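Local coordinates for protein ubiquitin-conjugating enzyme (Plasmodium vivax, PDB 2FO3) that probably carries activated ubiquitin as a thioester and passes it on to substrate proteins, as an E2 ubiquitin-conjugating enzyme of the UBE2W type, at residues K56-F61 against I71-Q76. Sequence-based numbering, arbitrary orientation.
Sequences KLKIIF and IVYFLQ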
loop_
_atom_site.group_PDB
_atom_site.type_symbol
_atom_site.label_atom_id
_atom_site.label_comp_id
_atom_site.label_asym_id
_atom_site.label_seq_id
_atom_site.Cartn_x
_atom_site.Cartn_y
_atom_site.Cartn_z
ATOM N N LYS A 56 -2.399 -8.226 -3.417
ATOM C CA LYS A 56 -2.522 -7.857 -2.021
ATOM C C LYS A 56 -1.250 -7.200 -1.533
ATOM O O LYS A 56 -0.160 -7.718 -1.713
ATOM C CB LYS A 56 -2.924 -9.046 -1.144
ATOM C CG LYS A 56 -4.419 -9.338 -1.269
ATOM C CD LYS A 56 -4.894 -10.401 -0.342
ATOM C CE LYS A 56 -6.420 -10.537 -0.469
ATOM N NZ LYS A 56 -6.949 -11.700 0.276
ATOM N N LEU A 57 -1.421 -6.055 -0.903
ATOM C CA LEU A 57 -0.315 -5.239 -0.417
ATOM C C LEU A 57 -0.305 -5.294 1.108
ATOM O O LEU A 57 -1.314 -4.935 1.788
ATOM C CB LEU A 57 -0.571 -3.803 -0.901
ATOM C CG LEU A 57 0.433 -2.725 -1.240
ATOM C CD1 LEU A 57 1.517 -3.188 -2.223
ATOM C CD2 LEU A 57 -0.341 -1.519 -1.826
ATOM N N LYS A 58 0.811 -5.725 1.669
ATOM C CA LYS A 58 0.950 -5.735 3.126
ATOM C C LYS A 58 1.628 -4.442 3.583
ATOM O O LYS A 58 2.637 -4.029 3.004
ATOM C CB LYS A 58 1.715 -6.942 3.618
ATOM C CG LYS A 58 1.758 -6.986 5.139
ATOM C CD LYS A 58 1.969 -8.439 5.638
ATOM C CE LYS A 58 2.721 -8.433 6.953
ATOM N NZ LYS A 58 3.017 -9.859 7.423
ATOM N N ILE A 59 1.059 -3.829 4.606
ATOM C CA ILE A 59 1.515 -2.559 5.132
ATOM C C ILE A 59 1.842 -2.700 6.604
ATOM O O ILE A 59 0.991 -3.045 7.403
ATOM C CB ILE A 59 0.490 -1.421 4.895
ATOM C CG1 ILE A 59 0.228 -1.222 3.385
ATOM C CG2 ILE A 59 1.014 -0.097 5.508
ATOM C CD1 ILE A 59 -1.044 -0.410 3.109
ATOM N N ILE A 60 3.105 -2.464 6.956
ATOM C CA ILE A 60 3.526 -2.558 8.354
ATOM C C ILE A 60 3.965 -1.221 8.883
ATOM O O ILE A 60 4.899 -0.594 8.341
ATOM C CB ILE A 60 4.691 -3.578 8.531
ATOM C CG1 ILE A 60 4.342 -4.924 7.890
ATOM C CG2 ILE A 60 5.055 -3.731 10.024
ATOM C CD1 ILE A 60 5.510 -5.810 7.636
ATOM N N PHE A 61 3.321 -0.780 9.952
ATOM C CA PHE A 61 3.704 0.476 10.608
ATOM C C PHE A 61 4.767 0.218 11.683
ATOM O O PHE A 61 4.478 -0.475 12.675
ATOM C CB PHE A 61 2.509 1.124 11.265
ATOM C CG PHE A 61 1.414 1.462 10.317
ATOM C CD1 PHE A 61 1.381 2.708 9.671
ATOM C CD2 PHE A 61 0.397 0.530 10.049
ATOM C CE1 PHE A 61 0.341 3.018 8.777
ATOM C CE2 PHE A 61 -0.638 0.839 9.146
ATOM C CZ PHE A 61 -0.656 2.075 8.515
ATOM N N ILE A 71 6.426 0.048 6.111
ATOM C CA ILE A 71 7.014 -0.928 5.193
ATOM C C ILE A 71 5.849 -1.485 4.356
ATOM O O ILE A 71 4.799 -1.892 4.920
ATOM C CB ILE A 71 7.739 -2.041 5.973
ATOM C CG1 ILE A 71 9.013 -1.473 6.628
ATOM C CG2 ILE A 71 8.048 -3.234 5.034
ATOM C CD1 ILE A 71 9.310 -2.020 8.019
ATOM N N VAL A 72 6.004 -1.487 3.027
ATOM C CA VAL A 72 4.895 -1.892 2.107
ATOM C C VAL A 72 5.430 -2.802 1.032
ATOM O O VAL A 72 6.403 -2.442 0.322
ATOM C CB VAL A 72 4.210 -0.646 1.438
ATOM C CG1 VAL A 72 3.051 -1.048 0.506
ATOM C CG2 VAL A 72 3.691 0.289 2.461
ATOM N N TYR A 73 4.821 -3.983 0.897
ATOM C CA TYR A 73 5.206 -4.900 -0.155
ATOM C C TYR A 73 4.033 -5.784 -0.583
ATOM O O TYR A 73 3.080 -5.979 0.190
ATOM C CB TYR A 73 6.417 -5.746 0.284
ATOM C CG TYR A 73 6.152 -6.657 1.456
ATOM C CD1 TYR A 73 5.727 -7.974 1.259
ATOM C CD2 TYR A 73 6.310 -6.194 2.773
ATOM C CE1 TYR A 73 5.466 -8.806 2.328
ATOM C CE2 TYR A 73 6.066 -7.038 3.872
ATOM C CZ TYR A 73 5.648 -8.339 3.634
ATOM O OH TYR A 73 5.417 -9.176 4.696
ATOM N N PHE A 74 4.113 -6.312 -1.804
ATOM C CA PHE A 74 3.058 -7.187 -2.337
ATOM C C PHE A 74 3.176 -8.616 -1.828
ATOM O O PHE A 74 4.288 -9.174 -1.741
ATOM C CB PHE A 74 3.107 -7.213 -3.843
ATOM C CG PHE A 74 2.555 -5.980 -4.489
ATOM C CD1 PHE A 74 1.168 -5.852 -4.703
ATOM C CD2 PHE A 74 3.407 -4.949 -4.903
ATOM C CE1 PHE A 74 0.641 -4.697 -5.319
ATOM C CE2 PHE A 74 2.895 -3.810 -5.513
ATOM C CZ PHE A 74 1.494 -3.690 -5.724
ATOM N N LEU A 75 2.029 -9.215 -1.490
ATOM C CA LEU A 75 2.007 -10.617 -1.101
ATOM C C LEU A 75 2.174 -11.449 -2.355
ATOM O O LEU A 75 2.070 -10.923 -3.474
ATOM C CB LEU A 75 0.723 -10.960 -0.324
ATOM C CG LEU A 75 0.580 -10.246 1.034
ATOM C CD1 LEU A 75 -0.694 -10.671 1.724
ATOM C CD2 LEU A 75 1.797 -10.468 1.960
ATOM N N GLN A 76 2.472 -12.733 -2.197
ATOM C CA GLN A 76 2.685 -13.616 -3.335
ATOM C C GLN A 76 1.366 -13.975 -3.997
ATOM O O GLN A 76 0.396 -14.188 -3.285
ATOM C CB GLN A 76 3.438 -14.892 -2.865
ATOM C CG GLN A 76 4.897 -14.623 -2.433
ATOM C CD GLN A 76 5.749 -14.113 -3.596
ATOM O OE1 GLN A 76 5.776 -14.724 -4.669
ATOM N NE2 GLN A 76 6.433 -12.970 -3.393
HETATM O O HOH W 1 -0.062 -9.674 -4.403
#
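K58 and Y73 exchange both backbone hydrogen bonds, and so do I60 and I71. K58 N to Y73 O is 2.7 Å and I71 N to I60 O is 2.8 Å. Past the end of strand 71-74 the pairing runs on: L75 N meets K56 O at 2.7 Å, nearly straight (172° at the hydrogen). A water bridges K56 N and L75 O.

L57, I59, V72 and F74 share the buried face. L57 CD1 sits over the centre of the F74 ring, 3.4 Å from its centroid, as a CH-pi contact. L57 CG touches V72 CG1 at 3.6 Å, and the other V72 branch, CG2, lies against I59 CG1. I59, V72 and F74 also touch helix 105-116.

Y73 CG sits between its backbone N and carbonyl carbon (chi1 64°), and the ring stands beside the K58 side chain with one face turned to it. K58 CB lies over the rim of that face. The extended K58 chain runs beside the ring, with CE 3.6 Å from Y73 OH. I60 CD1 comes to the ring edge at CE2 (4.0 Å).

Together the strands form an antiparallel beta hairpin, the third and fourth strands of the meander sheet in the UBC fold, with helix 105-116 packed on its buried face.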